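Local coordinates for putative exported protein (Peptoclostridium difficile, PDB 5TTA) that is of unknown function but is probably exported, and contains a DUF5780 region of the E-set clan, at residues T53-P58 against V107-A112; I62-S67 against Y75-L80; M148-Q153 against N160-W165. One frame throughout, in Å; residues are numbered along the deposited sequence.

Contact 1. Residues T53-P58 against V107-A112; sequences TPYHWP and VGFSPA
The indole of W57 and the ring of F109 are the two flat groups met from across this contact, each at an oblique angle. V107 comes to the six-membered part of W57. Its CG2 lies 3.9 Å from W57 CH2 and slightly further from W57 CZ3, and the two side chains cross at a slant. V107 CG2 is anti to the backbone N, which turns this methyl to the indole. F191 meets W57 edge-to-face, and W57 NE1 gives a hydrogen bond to G117 O. These partners probably fix how the indole is turned.

The second touch is a single one. Y55 OH stands 3.8 Å from F109 CZ, and the two side chains cross at about a right angle. This is plain van der Waals contact. Y55 OH is hydrogen-bonded to D115 OD2, and the F109 side chain also packs on D115.

A third flat group, the H56 ring, has T53 O 3.0 Å above its plane, over the centre. T53 to H56 form a type I beta turn, with H56 N bonded to T53 O at 3.3 Å. T53 OG1 accepts a hydrogen bond from Y55 N at 3.2 Å. This turn sets the path of the chain at the base of the Y55 side chain.

The contact is small and partly buried. It joins the connection between strands 41-50 and 58-66 to the long loop after strand 96-98. The motif on the first side is a type I turn that contains an ST turn.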
ATOM      1  N   THR A  53      29.078 -13.883  -5.897  1.00 35.97           N
ATOM      2  CA  THR A  53      29.692 -13.684  -4.593  1.00 33.76           C
ATOM      3  C   THR A  53      30.420 -14.959  -4.189  1.00 36.65           C
ATOM      4  O   THR A  53      30.274 -15.998  -4.845  1.00 34.97           O
ATOM      5  CB  THR A  53      28.632 -13.309  -3.556  1.00 34.51           C
ATOM      6  OG1 THR A  53      27.903 -14.484  -3.173  1.00 40.05           O
ATOM      7  CG2 THR A  53      27.677 -12.273  -4.117  1.00 40.74           C
ATOM      8  N   PRO A  54      31.223 -14.922  -3.112  1.00 39.03           N
ATOM      9  CA  PRO A  54      31.848 -16.169  -2.634  1.00 40.41           C
ATOM     10  C   PRO A  54      30.856 -17.200  -2.097  1.00 36.23           C
ATOM     11  O   PRO A  54      31.256 -18.347  -1.876  1.00 38.86           O
ATOM     12  CB  PRO A  54      32.816 -15.692  -1.538  1.00 46.75           C
ATOM     13  CG  PRO A  54      32.429 -14.280  -1.216  1.00 51.05           C
ATOM     14  CD  PRO A  54      31.767 -13.728  -2.441  1.00 47.87           C
ATOM     15  N   TYR A  55      29.582 -16.841  -1.892  1.00 28.84           N
ATOM     16  CA  TYR A  55      28.596 -17.789  -1.393  1.00 28.28           C
ATOM     17  C   TYR A  55      27.817 -18.471  -2.506  1.00 31.22           C
ATOM     18  O   TYR A  55      27.166 -19.492  -2.243  1.00 27.88           O
ATOM     19  CB  TYR A  55      27.624 -17.088  -0.437  1.00 26.25           C
ATOM     20  CG  TYR A  55      28.375 -16.245   0.599  1.00 31.46           C
ATOM     21  CD1 TYR A  55      28.504 -14.866   0.454  1.00 34.98           C
ATOM     22  CD2 TYR A  55      28.991 -16.845   1.684  1.00 28.51           C
ATOM     23  CE1 TYR A  55      29.208 -14.108   1.388  1.00 34.01           C
ATOM     24  CE2 TYR A  55      29.694 -16.089   2.627  1.00 31.62           C
ATOM     25  CZ  TYR A  55      29.799 -14.722   2.466  1.00 33.84           C
ATOM     26  OH  TYR A  55      30.509 -13.977   3.399  1.00 37.73           O
ATOM     27  N   HIS A  56      27.877 -17.941  -3.727  1.00 25.75           N
ATOM     28  CA  HIS A  56      27.330 -18.607  -4.920  1.00 22.56           C
ATOM     29  C   HIS A  56      25.921 -19.144  -4.669  1.00 24.95           C
ATOM     30  O   HIS A  56      25.628 -20.323  -4.869  1.00 27.09           O
ATOM     31  CB  HIS A  56      28.267 -19.722  -5.386  1.00 26.29           C
ATOM     32  CG  HIS A  56      29.640 -19.238  -5.744  1.00 34.02           C
ATOM     33  ND1 HIS A  56      29.879 -18.435  -6.839  1.00 35.45           N
ATOM     34  CD2 HIS A  56      30.843 -19.430  -5.150  1.00 38.30           C
ATOM     35  CE1 HIS A  56      31.171 -18.155  -6.906  1.00 40.68           C
ATOM     36  NE2 HIS A  56      31.778 -18.744  -5.891  1.00 36.84           N
ATOM     37  N   TRP A  57      25.035 -18.251  -4.251  1.00 21.54           N
ATOM     38  CA  TRP A  57      23.680 -18.691  -3.961  1.00 21.37           C
ATOM     39  C   TRP A  57      22.968 -19.114  -5.252  1.00 22.76           C
ATOM     40  O   TRP A  57      23.154 -18.490  -6.305  1.00 19.43           O
ATOM     41  CB  TRP A  57      22.879 -17.603  -3.274  1.00 20.51           C
ATOM     42  CG  TRP A  57      23.180 -17.439  -1.789  1.00 23.62           C
ATOM     43  CD1 TRP A  57      24.213 -18.006  -1.066  1.00 22.05           C
ATOM     44  CD2 TRP A  57      22.450 -16.627  -0.881  1.00 27.34           C
ATOM     45  NE1 TRP A  57      24.130 -17.615   0.255  1.00 22.86           N
ATOM     46  CE2 TRP A  57      23.062 -16.759   0.392  1.00 25.22           C
ATOM     47  CE3 TRP A  57      21.308 -15.818  -1.008  1.00 25.03           C
ATOM     48  CZ2 TRP A  57      22.572 -16.106   1.523  1.00 26.25           C
ATOM     49  CZ3 TRP A  57      20.829 -15.162   0.124  1.00 35.23           C
ATOM     50  CH2 TRP A  57      21.470 -15.303   1.370  1.00 30.14           C
ATOM     51  N   PRO A  58      22.151 -20.168  -5.196  1.00 21.16           N
ATOM     52  CA  PRO A  58      21.441 -20.670  -6.390  1.00 17.42           C
ATOM     53  C   PRO A  58      20.103 -19.992  -6.613  1.00 15.50           C
ATOM     54  O   PRO A  58      19.331 -19.764  -5.677  1.00 21.20           O
ATOM     55  CB  PRO A  58      21.206 -22.154  -6.052  1.00 20.10           C
ATOM     56  CG  PRO A  58      20.968 -22.145  -4.549  1.00 24.38           C
ATOM     57  CD  PRO A  58      21.898 -20.994  -3.999  1.00 24.57           C
ATOM     58  N   VAL A 107      20.690 -11.596   4.458  1.00 41.36           N
ATOM     59  CA  VAL A 107      21.880 -11.593   3.625  1.00 38.68           C
ATOM     60  C   VAL A 107      22.826 -10.535   4.170  1.00 39.81           C
ATOM     61  O   VAL A 107      22.395  -9.506   4.703  1.00 38.75           O
ATOM     62  CB  VAL A 107      21.528 -11.321   2.151  1.00 47.25           C
ATOM     63  CG1 VAL A 107      21.062  -9.886   1.975  1.00 45.38           C
ATOM     64  CG2 VAL A 107      22.700 -11.656   1.245  1.00 54.46           C
ATOM     65  N   GLY A 108      24.123 -10.788   4.021  1.00 34.91           N
ATOM     66  CA  GLY A 108      25.136  -9.908   4.573  1.00 36.37           C
ATOM     67  C   GLY A 108      25.686 -10.491   5.857  1.00 33.40           C
ATOM     68  O   GLY A 108      25.920 -11.697   5.935  1.00 41.02           O
ATOM     69  N   PHE A 109      25.884  -9.648   6.864  1.00 36.44           N
ATOM     70  CA  PHE A 109      26.366 -10.060   8.175  1.00 29.32           C
ATOM     71  C   PHE A 109      25.403  -9.574   9.244  1.00 38.88           C
ATOM     72  O   PHE A 109      24.790  -8.506   9.121  1.00 38.78           O
ATOM     73  CB  PHE A 109      27.785  -9.509   8.476  1.00 37.29           C
ATOM     74  CG  PHE A 109      28.863 -10.180   7.692  1.00 36.23           C
ATOM     75  CD1 PHE A 109      29.159  -9.767   6.403  1.00 40.46           C
ATOM     76  CD2 PHE A 109      29.559 -11.247   8.229  1.00 37.48           C
ATOM     77  CE1 PHE A 109      30.146 -10.397   5.668  1.00 45.41           C
ATOM     78  CE2 PHE A 109      30.540 -11.892   7.496  1.00 37.97           C
ATOM     79  CZ  PHE A 109      30.836 -11.465   6.219  1.00 41.08           C
ATOM     80  N   SER A 110      25.287 -10.358  10.309  1.00 30.62           N
ATOM     81  CA  SER A 110      24.529  -9.906  11.447  1.00 31.72           C
ATOM     82  C   SER A 110      25.301  -8.775  12.123  1.00 33.06           C
ATOM     83  O   SER A 110      26.496  -8.607  11.888  1.00 37.08           O
ATOM     84  CB  SER A 110      24.300 -11.054  12.421  1.00 31.94           C
ATOM     85  OG  SER A 110      25.480 -11.283  13.188  1.00 40.70           O
ATOM     86  N   PRO A 111      24.642  -7.986  12.960  1.00 34.20           N
ATOM     87  CA  PRO A 111      25.375  -6.910  13.653  1.00 35.61           C
ATOM     88  C   PRO A 111      26.515  -7.427  14.518  1.00 36.86           C
ATOM     89  O   PRO A 111      27.547  -6.752  14.646  1.00 36.94           O
ATOM     90  CB  PRO A 111      24.279  -6.237  14.488  1.00 42.96           C
ATOM     91  CG  PRO A 111      23.046  -6.445  13.705  1.00 37.97           C
ATOM     92  CD  PRO A 111      23.181  -7.837  13.094  1.00 34.36           C
ATOM     93  N   ALA A 112      26.368  -8.615  15.110  1.00 39.53           N
ATOM     94  CA  ALA A 112      27.425  -9.172  15.941  1.00 40.80           C
ATOM     95  C   ALA A 112      28.515  -9.870  15.134  1.00 35.85           C
ATOM     96  O   ALA A 112      29.571 -10.197  15.703  1.00 36.45           O
ATOM     97  CB  ALA A 112      26.836 -10.140  16.967  1.00 39.76           C
TER

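Contact 2. Residues I62-S67 against Y75-L80; sequences ISLTNS and YEITCL
L64 reaches from strand 58-66 to two residues of strand 72-82. Its CB points toward that strand, and CG is anti to the carbonyl carbon (chi1 -56°), which carries the two methyls out toward strand 72-82. Beyond CG the branches part. CD1 lies 3.9 Å from Y75 CE2, approaching the ring obliquely. CD2 meets I77 CD1 tip to tip at 3.7 Å. The same I77 CD1 sits 3.8 Å above one face of the Y75 ring, offset toward the rim. L64, I77 and Y75 therefore form one apolar cluster.

I62 continues the contact along the strand. Its CD1 packs against C79 SG at 3.9 Å and lies 4.4 Å from I77 CG2. No hydrogen bond joins the segments. The polar end of Y75 is held by D186 OD2, on strand 183-189.

The axes of segments 62-66 and 75-80 come no closer than 11.2 Å, with 142° between their N-to-C directions. That spacing suits strands that meet through side chains and not through backbone bonds, as between the two sheets of a beta sandwich, which is consistent with the E-set clan. Strand 58-66 is central in its antiparallel sheet, between 41-50 and 183-189. I43 of strand 41-50 touches I62, L64 and I77, and F188 of strand 183-189 touches I62 and Y75. In the opposing sheet, strand 72-82 pairs with strands 88-89, 131-135 and 205-215.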
ATOM      1  N   ILE A  62      14.546 -17.535 -14.891  1.00 17.12           N
ATOM      2  CA  ILE A  62      13.619 -17.694 -16.018  1.00 17.69           C
ATOM      3  C   ILE A  62      13.839 -16.533 -16.978  1.00 16.46           C
ATOM      4  O   ILE A  62      13.623 -15.366 -16.613  1.00 20.77           O
ATOM      5  CB  ILE A  62      12.162 -17.745 -15.532  1.00 16.20           C
ATOM      6  CG1 ILE A  62      12.055 -18.789 -14.415  1.00 21.80           C
ATOM      7  CG2 ILE A  62      11.226 -18.063 -16.722  1.00 18.29           C
ATOM      8  CD1 ILE A  62      10.710 -18.853 -13.726  1.00 27.03           C
ATOM      9  N   SER A  63      14.284 -16.849 -18.196  1.00 15.49           N
ATOM     10  CA  SER A  63      14.531 -15.829 -19.210  1.00 19.81           C
ATOM     11  C   SER A  63      13.257 -15.649 -20.027  1.00 23.89           C
ATOM     12  O   SER A  63      12.764 -16.607 -20.641  1.00 21.36           O
ATOM     13  CB  SER A  63      15.720 -16.214 -20.081  1.00 22.91           C
ATOM     14  OG  SER A  63      15.788 -15.366 -21.214  1.00 30.10           O
ATOM     15  N   LEU A  64      12.696 -14.446 -19.976  1.00 19.51           N
ATOM     16  CA  LEU A  64      11.413 -14.104 -20.573  1.00 24.49           C
ATOM     17  C   LEU A  64      11.562 -13.063 -21.679  1.00 26.03           C
ATOM     18  O   LEU A  64      12.467 -12.203 -21.656  1.00 19.93           O
ATOM     19  CB  LEU A  64      10.457 -13.540 -19.509  1.00 26.97           C
ATOM     20  CG  LEU A  64      10.167 -14.390 -18.277  1.00 28.94           C
ATOM     21  CD1 LEU A  64       9.450 -13.545 -17.224  1.00 26.54           C
ATOM     22  CD2 LEU A  64       9.308 -15.574 -18.686  1.00 27.69           C
ATOM     23  N   THR A  65      10.634 -13.124 -22.629  1.00 18.49           N
ATOM     24  CA  THR A  65      10.496 -12.128 -23.694  1.00 18.71           C
ATOM     25  C   THR A  65       9.012 -11.807 -23.830  1.00 23.24           C
ATOM     26  O   THR A  65       8.218 -12.718 -24.053  1.00 20.42           O
ATOM     27  CB  THR A  65      11.036 -12.646 -25.039  1.00 26.72           C
ATOM     28  OG1 THR A  65      12.456 -12.874 -24.958  1.00 23.79           O
ATOM     29  CG2 THR A  65      10.720 -11.654 -26.174  1.00 27.45           C
ATOM     30  N   ASN A  66       8.633 -10.535 -23.714  1.00 21.13           N
ATOM     31  CA  ASN A  66       7.258 -10.101 -24.006  1.00 27.90           C
ATOM     32  C   ASN A  66       7.098  -9.966 -25.515  1.00 31.44           C
ATOM     33  O   ASN A  66       7.465  -8.948 -26.098  1.00 26.84           O
ATOM     34  CB  ASN A  66       6.951  -8.774 -23.322  1.00 24.81           C
ATOM     35  CG  ASN A  66       5.522  -8.279 -23.583  1.00 25.56           C
ATOM     36  OD1 ASN A  66       4.794  -8.831 -24.398  1.00 21.79           O
ATOM     37  ND2 ASN A  66       5.126  -7.228 -22.874  1.00 20.68           N
ATOM     38  N   SER A  67       6.523 -10.975 -26.159  1.00 26.86           N
ATOM     39  CA  SER A  67       6.396 -10.946 -27.610  1.00 26.93           C
ATOM     40  C   SER A  67       5.142 -10.224 -28.092  1.00 29.14           C
ATOM     41  O   SER A  67       4.942 -10.111 -29.304  1.00 41.80           O
ATOM     42  CB  SER A  67       6.422 -12.373 -28.161  1.00 28.08           C
ATOM     43  OG  SER A  67       5.512 -13.200 -27.455  1.00 37.13           O
ATOM     44  N   TYR A  75       1.870 -12.049 -14.200  1.00 18.27           N
ATOM     45  CA  TYR A  75       1.901 -13.347 -14.866  1.00 18.85           C
ATOM     46  C   TYR A  75       1.804 -14.430 -13.811  1.00 19.29           C
ATOM     47  O   TYR A  75       1.987 -14.184 -12.620  1.00 19.93           O
ATOM     48  CB  TYR A  75       3.163 -13.542 -15.750  1.00 15.66           C
ATOM     49  CG  TYR A  75       4.502 -13.450 -15.022  1.00 25.61           C
ATOM     50  CD1 TYR A  75       4.837 -14.351 -13.999  1.00 30.95           C
ATOM     51  CD2 TYR A  75       5.451 -12.512 -15.398  1.00 23.25           C
ATOM     52  CE1 TYR A  75       6.056 -14.279 -13.340  1.00 25.35           C
ATOM     53  CE2 TYR A  75       6.672 -12.437 -14.761  1.00 26.34           C
ATOM     54  CZ  TYR A  75       6.974 -13.321 -13.738  1.00 30.60           C
ATOM     55  OH  TYR A  75       8.202 -13.228 -13.105  1.00 24.45           O
ATOM     56  N   GLU A  76       1.487 -15.636 -14.264  1.00 19.45           N
ATOM     57  CA  GLU A  76       1.628 -16.846 -13.463  1.00 17.74           C
ATOM     58  C   GLU A  76       2.411 -17.840 -14.302  1.00 20.91           C
ATOM     59  O   GLU A  76       2.019 -18.141 -15.437  1.00 18.71           O
ATOM     60  CB  GLU A  76       0.271 -17.422 -13.040  1.00 22.24           C
ATOM     61  CG  GLU A  76      -0.524 -16.438 -12.198  1.00 24.70           C
ATOM     62  CD  GLU A  76      -1.876 -16.968 -11.736  1.00 39.97           C
ATOM     63  OE1 GLU A  76      -2.581 -16.212 -11.026  1.00 47.24           O
ATOM     64  OE2 GLU A  76      -2.232 -18.122 -12.072  1.00 39.04           O
ATOM     65  N   ILE A  77       3.516 -18.338 -13.754  1.00 14.45           N
ATOM     66  CA  ILE A  77       4.397 -19.246 -14.476  1.00 13.03           C
ATOM     67  C   ILE A  77       4.670 -20.444 -13.585  1.00 15.04           C
ATOM     68  O   ILE A  77       5.133 -20.277 -12.447  1.00 20.03           O
ATOM     69  CB  ILE A  77       5.716 -18.566 -14.886  1.00 15.79           C
ATOM     70  CG1 ILE A  77       5.444 -17.511 -15.959  1.00 22.91           C
ATOM     71  CG2 ILE A  77       6.694 -19.603 -15.398  1.00 14.15           C
ATOM     72  CD1 ILE A  77       6.719 -16.741 -16.379  1.00 32.84           C
ATOM     73  N   THR A  78       4.368 -21.652 -14.085  1.00 14.48           N
ATOM     74  CA  THR A  78       4.518 -22.853 -13.271  1.00 17.78           C
ATOM     75  C   THR A  78       5.796 -23.569 -13.678  1.00 17.96           C
ATOM     76  O   THR A  78       6.075 -23.721 -14.869  1.00 21.21           O
ATOM     77  CB  THR A  78       3.318 -23.796 -13.421  1.00 17.03           C
ATOM     78  OG1 THR A  78       2.140 -23.152 -12.923  1.00 19.07           O
ATOM     79  CG2 THR A  78       3.540 -25.097 -12.625  1.00 17.95           C
ATOM     80  N   CYS A  79       6.563 -24.020 -12.682  1.00 16.59           N
ATOM     81  CA  CYS A  79       7.784 -24.775 -12.914  1.00 15.85           C
ATOM     82  C   CYS A  79       7.706 -26.162 -12.288  1.00 14.65           C
ATOM     83  O   CYS A  79       7.022 -26.375 -11.282  1.00 16.23           O
ATOM     84  CB  CYS A  79       9.012 -24.089 -12.335  1.00 17.13           C
ATOM     85  SG  CYS A  79       9.345 -22.440 -13.049  1.00 22.76           S
ATOM     86  N   LEU A  80       8.460 -27.065 -12.899  1.00 12.25           N
ATOM     87  CA  LEU A  80       8.647 -28.456 -12.518  1.00 13.01           C
ATOM     88  C   LEU A  80      10.136 -28.731 -12.546  1.00 21.57           C
ATOM     89  O   LEU A  80      10.869 -28.104 -13.314  1.00 21.79           O
ATOM     90  CB  LEU A  80       7.925 -29.399 -13.495  1.00 14.11           C
ATOM     91  CG  LEU A  80       6.424 -29.144 -13.592  1.00 17.83           C
ATOM     92  CD1 LEU A  80       5.839 -30.054 -14.713  1.00 23.47           C
ATOM     93  CD2 LEU A  80       5.757 -29.497 -12.279  1.00 20.54           C
TER

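Contact 3. Residues M148-Q153 against N160-W165; sequences MFEKQQ and NWLKEW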
HETATM    1  N   MSE A 148     -11.650 -11.409  -0.950  1.00 64.79           N
HETATM    2  CA  MSE A 148     -12.149 -11.848   0.351  1.00 64.51           C
HETATM    3  C   MSE A 148     -12.267 -10.676   1.298  1.00 76.22           C
HETATM    4  O   MSE A 148     -13.201 -10.584   2.084  1.00 64.51           O
HETATM    5  CB  MSE A 148     -11.225 -12.883   0.967  1.00 64.59           C
HETATM    6  CG  MSE A 148     -11.187 -14.197   0.239  1.00 70.68           C
HETATM    7 SE   MSE A 148      -9.780 -15.293   1.010  0.74 64.98          SE
HETATM    8  CE  MSE A 148     -10.428 -15.299   2.857  1.00 65.27           C
ATOM      9  N   PHE A 149     -11.284  -9.782   1.217  1.00 85.09           N
ATOM     10  CA  PHE A 149     -11.259  -8.633   2.112  1.00 91.79           C
ATOM     11  C   PHE A 149     -12.393  -7.665   1.802  1.00 84.49           C
ATOM     12  O   PHE A 149     -13.015  -7.117   2.718  1.00 85.29           O
ATOM     13  CB  PHE A 149      -9.894  -7.947   2.029  1.00105.95           C
ATOM     14  CG  PHE A 149      -8.779  -8.738   2.674  1.00116.63           C
ATOM     15  CD1 PHE A 149      -8.971  -9.362   3.899  1.00118.04           C
ATOM     16  CD2 PHE A 149      -7.550  -8.873   2.053  1.00121.25           C
ATOM     17  CE1 PHE A 149      -7.960 -10.088   4.497  1.00121.55           C
ATOM     18  CE2 PHE A 149      -6.541  -9.604   2.649  1.00124.50           C
ATOM     19  CZ  PHE A 149      -6.745 -10.209   3.871  1.00124.09           C
ATOM     20  N   GLU A 150     -12.694  -7.460   0.519  1.00 73.23           N
ATOM     21  CA  GLU A 150     -13.805  -6.585   0.156  1.00 73.65           C
ATOM     22  C   GLU A 150     -15.109  -7.081   0.766  1.00 74.94           C
ATOM     23  O   GLU A 150     -15.855  -6.311   1.381  1.00 77.34           O
ATOM     24  CB  GLU A 150     -13.931  -6.492  -1.364  1.00 72.64           C
ATOM     25  CG  GLU A 150     -12.790  -5.762  -2.034  1.00 74.00           C
ATOM     26  CD  GLU A 150     -12.862  -5.844  -3.542  1.00 76.09           C
ATOM     27  OE1 GLU A 150     -13.307  -6.890  -4.062  1.00 74.87           O
ATOM     28  OE2 GLU A 150     -12.483  -4.857  -4.206  1.00 76.04           O
ATOM     29  N   LYS A 151     -15.383  -8.379   0.626  1.00 72.44           N
ATOM     30  CA  LYS A 151     -16.629  -8.961   1.104  1.00 80.25           C
ATOM     31  C   LYS A 151     -16.741  -8.987   2.629  1.00 83.86           C
ATOM     32  O   LYS A 151     -17.738  -9.504   3.144  1.00 86.96           O
ATOM     33  CB  LYS A 151     -16.786 -10.381   0.543  1.00 79.24           C
ATOM     34  CG  LYS A 151     -16.783 -10.474  -0.985  1.00 77.91           C
ATOM     35  CD  LYS A 151     -17.228 -11.858  -1.467  1.00 76.83           C
ATOM     36  CE  LYS A 151     -16.192 -12.508  -2.385  1.00 73.97           C
ATOM     37  NZ  LYS A 151     -14.885 -12.767  -1.706  1.00 71.52           N
ATOM     38  N   GLN A 152     -15.775  -8.446   3.366  1.00 86.88           N
ATOM     39  CA  GLN A 152     -15.841  -8.457   4.821  1.00 93.26           C
ATOM     40  C   GLN A 152     -16.647  -7.271   5.337  1.00 95.35           C
ATOM     41  O   GLN A 152     -16.540  -6.152   4.824  1.00 87.59           O
ATOM     42  CB  GLN A 152     -14.437  -8.451   5.430  1.00 97.18           C
ATOM     43  CG  GLN A 152     -13.751  -9.819   5.429  1.00101.96           C
ATOM     44  CD  GLN A 152     -14.546 -10.882   6.183  1.00104.48           C
ATOM     45  OE1 GLN A 152     -15.320 -11.636   5.590  1.00101.02           O
ATOM     46  NE2 GLN A 152     -14.353 -10.943   7.498  1.00104.64           N
ATOM     47  N   GLN A 153     -17.467  -7.534   6.356  1.00102.39           N
ATOM     48  CA  GLN A 153     -18.287  -6.497   6.968  1.00109.83           C
ATOM     49  C   GLN A 153     -17.418  -5.552   7.789  1.00111.52           C
ATOM     50  O   GLN A 153     -16.616  -5.992   8.618  1.00116.10           O
ATOM     51  CB  GLN A 153     -19.360  -7.130   7.855  1.00111.81           C
ATOM     52  CG  GLN A 153     -20.070  -6.150   8.781  1.00112.40           C
ATOM     53  CD  GLN A 153     -21.154  -6.810   9.619  1.00111.33           C
ATOM     54  OE1 GLN A 153     -21.306  -8.033   9.610  1.00110.72           O
ATOM     55  NE2 GLN A 153     -21.915  -5.999  10.346  1.00110.75           N
ATOM     56  N   ASN A 160     -13.611   2.157   1.846  1.00 47.94           N
ATOM     57  CA  ASN A 160     -13.101   3.169   0.923  1.00 50.18           C
ATOM     58  C   ASN A 160     -11.584   3.262   0.993  1.00 53.58           C
ATOM     59  O   ASN A 160     -10.939   3.575  -0.014  1.00 59.37           O
ATOM     60  CB  ASN A 160     -13.755   4.522   1.200  1.00 56.79           C
ATOM     61  CG  ASN A 160     -15.260   4.506   0.942  1.00 65.83           C
ATOM     62  OD1 ASN A 160     -15.778   3.617   0.256  1.00 70.56           O
ATOM     63  ND2 ASN A 160     -15.969   5.494   1.487  1.00 68.36           N
ATOM     64  N   TRP A 161     -11.005   2.965   2.160  1.00 55.30           N
ATOM     65  CA  TRP A 161      -9.553   2.879   2.284  1.00 44.76           C
ATOM     66  C   TRP A 161      -8.997   1.768   1.404  1.00 45.48           C
ATOM     67  O   TRP A 161      -7.981   1.952   0.720  1.00 36.85           O
ATOM     68  CB  TRP A 161      -9.161   2.642   3.745  1.00 42.08           C
ATOM     69  CG  TRP A 161      -7.684   2.773   4.003  1.00 38.11           C
ATOM     70  CD1 TRP A 161      -7.043   3.860   4.522  1.00 42.25           C
ATOM     71  CD2 TRP A 161      -6.664   1.801   3.724  1.00 36.03           C
ATOM     72  NE1 TRP A 161      -5.693   3.623   4.593  1.00 42.43           N
ATOM     73  CE2 TRP A 161      -5.434   2.367   4.110  1.00 44.79           C
ATOM     74  CE3 TRP A 161      -6.673   0.506   3.192  1.00 35.41           C
ATOM     75  CZ2 TRP A 161      -4.224   1.688   3.981  1.00 40.40           C
ATOM     76  CZ3 TRP A 161      -5.466  -0.171   3.067  1.00 37.81           C
ATOM     77  CH2 TRP A 161      -4.258   0.428   3.455  1.00 38.16           C
ATOM     78  N   LEU A 162      -9.641   0.597   1.427  1.00 42.62           N
ATOM     79  CA  LEU A 162      -9.165  -0.542   0.657  1.00 42.93           C
ATOM     80  C   LEU A 162      -9.296  -0.295  -0.841  1.00 45.69           C
ATOM     81  O   LEU A 162      -8.397  -0.657  -1.611  1.00 40.66           O
ATOM     82  CB  LEU A 162      -9.936  -1.792   1.077  1.00 43.24           C
ATOM     83  CG  LEU A 162      -9.431  -3.116   0.535  1.00 50.26           C
ATOM     84  CD1 LEU A 162      -9.519  -4.142   1.646  1.00 50.90           C
ATOM     85  CD2 LEU A 162     -10.285  -3.529  -0.665  1.00 61.58           C
ATOM     86  N   LYS A 163     -10.398   0.337  -1.271  1.00 45.29           N
ATOM     87  CA  LYS A 163     -10.569   0.695  -2.680  1.00 43.65           C
ATOM     88  C   LYS A 163      -9.418   1.568  -3.181  1.00 47.44           C
ATOM     89  O   LYS A 163      -8.872   1.335  -4.266  1.00 45.60           O
ATOM     90  CB  LYS A 163     -11.903   1.414  -2.883  1.00 50.30           C
ATOM     91  CG  LYS A 163     -12.038   2.042  -4.251  1.00 51.75           C
ATOM     92  N   GLU A 164      -9.040   2.594  -2.412  1.00 35.34           N
ATOM     93  CA  GLU A 164      -7.939   3.440  -2.856  1.00 41.74           C
ATOM     94  C   GLU A 164      -6.632   2.657  -2.882  1.00 41.22           C
ATOM     95  O   GLU A 164      -5.804   2.846  -3.782  1.00 42.16           O
ATOM     96  CB  GLU A 164      -7.826   4.666  -1.954  1.00 46.53           C
ATOM     97  CG  GLU A 164      -8.822   5.760  -2.299  1.00 60.74           C
ATOM     98  CD  GLU A 164      -8.991   6.769  -1.180  1.00 78.02           C
ATOM     99  OE1 GLU A 164     -10.114   6.864  -0.636  1.00 86.25           O
ATOM    100  OE2 GLU A 164      -8.000   7.458  -0.839  1.00 82.79           O
ATOM    101  N   TRP A 165      -6.444   1.759  -1.913  1.00 40.10           N
ATOM    102  CA  TRP A 165      -5.221   0.963  -1.847  1.00 42.94           C
ATOM    103  C   TRP A 165      -5.129   0.005  -3.028  1.00 41.53           C
ATOM    104  O   TRP A 165      -4.060  -0.150  -3.635  1.00 36.21           O
ATOM    105  CB  TRP A 165      -5.174   0.199  -0.519  1.00 44.62           C
ATOM    106  CG  TRP A 165      -4.037  -0.755  -0.414  1.00 45.54           C
ATOM    107  CD1 TRP A 165      -2.758  -0.470  -0.029  1.00 46.27           C
ATOM    108  CD2 TRP A 165      -4.064  -2.150  -0.723  1.00 46.89           C
ATOM    109  NE1 TRP A 165      -1.989  -1.609  -0.068  1.00 49.56           N
ATOM    110  CE2 TRP A 165      -2.769  -2.655  -0.488  1.00 48.65           C
ATOM    111  CE3 TRP A 165      -5.061  -3.025  -1.171  1.00 49.50           C
ATOM    112  CZ2 TRP A 165      -2.443  -3.993  -0.694  1.00 57.47           C
ATOM    113  CZ3 TRP A 165      -4.735  -4.351  -1.374  1.00 56.19           C
ATOM    114  CH2 TRP A 165      -3.439  -4.824  -1.133  1.00 59.80           C
TER
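L162 makes both touches of this contact, one with each branch. Its CD1 lies 3.8 Å from F149 CB. Its CD2 lies 3.6 Å from E150 CG, and the E150 and L162 side chains cross at about a right angle. Both touches are between carbons, and no hydrogen bond joins the two segments. CG of L162 is anti to the backbone N (chi1 -171°), which carries the fork across to the other helix. The fork then meets neighbouring residues at the last turn of helix 143-150.

F149 offers only its CB to L162. The CA-CB bond points toward the segment 160-165, but the ring beyond it leads away. E150 offers the aliphatic part of its side chain, extended beyond CG. Its carboxylate lies within a long, weak ion pair of OE2 with K166 NZ, on the same helix as L162.

The two segments belong to a helical hairpin. Helix 143-150 ends here, the chain turns through 151-155, and helix 156-175 runs back beside it. The backbones are nearest at E150 and L162, whose CA atoms are 7.6 Å apart. At the end of the first helix, Q152 N bonds to F149 O at 3.1 Å. In the second helix, E164 N bonds to N160 O and W165 N to W161 O.

The next shell comes from the second subunit. F149 of the second subunit meets both the F149 ring, planes at about 75°, and W165, at about 60°. N160 ND2 gives a hydrogen bond to Q96 OE1 of the second subunit, and W161 packs on P142 of the second subunit.

From the N terminus, strand 41-50 leads into the turn at 53-58, the first half of contact 1. The chain goes straight on into strand 58-66 and the first half of contact 2. Strand 72-82 brings the second half back soon after, so contact 2 closes a short loop that falls within the longer one. That longer loop closes at 107-112. Contact 3 follows in series, closing a short helical hairpin. Contact 2 ties the two sheets together near the chain centre. Contact 1, its centre about 28 Å from that of contact 2, ties an end of the sheet region to a long loop. Contact 3 lies at the dimer interface, about 14 Å from contact 2 between nearest atoms.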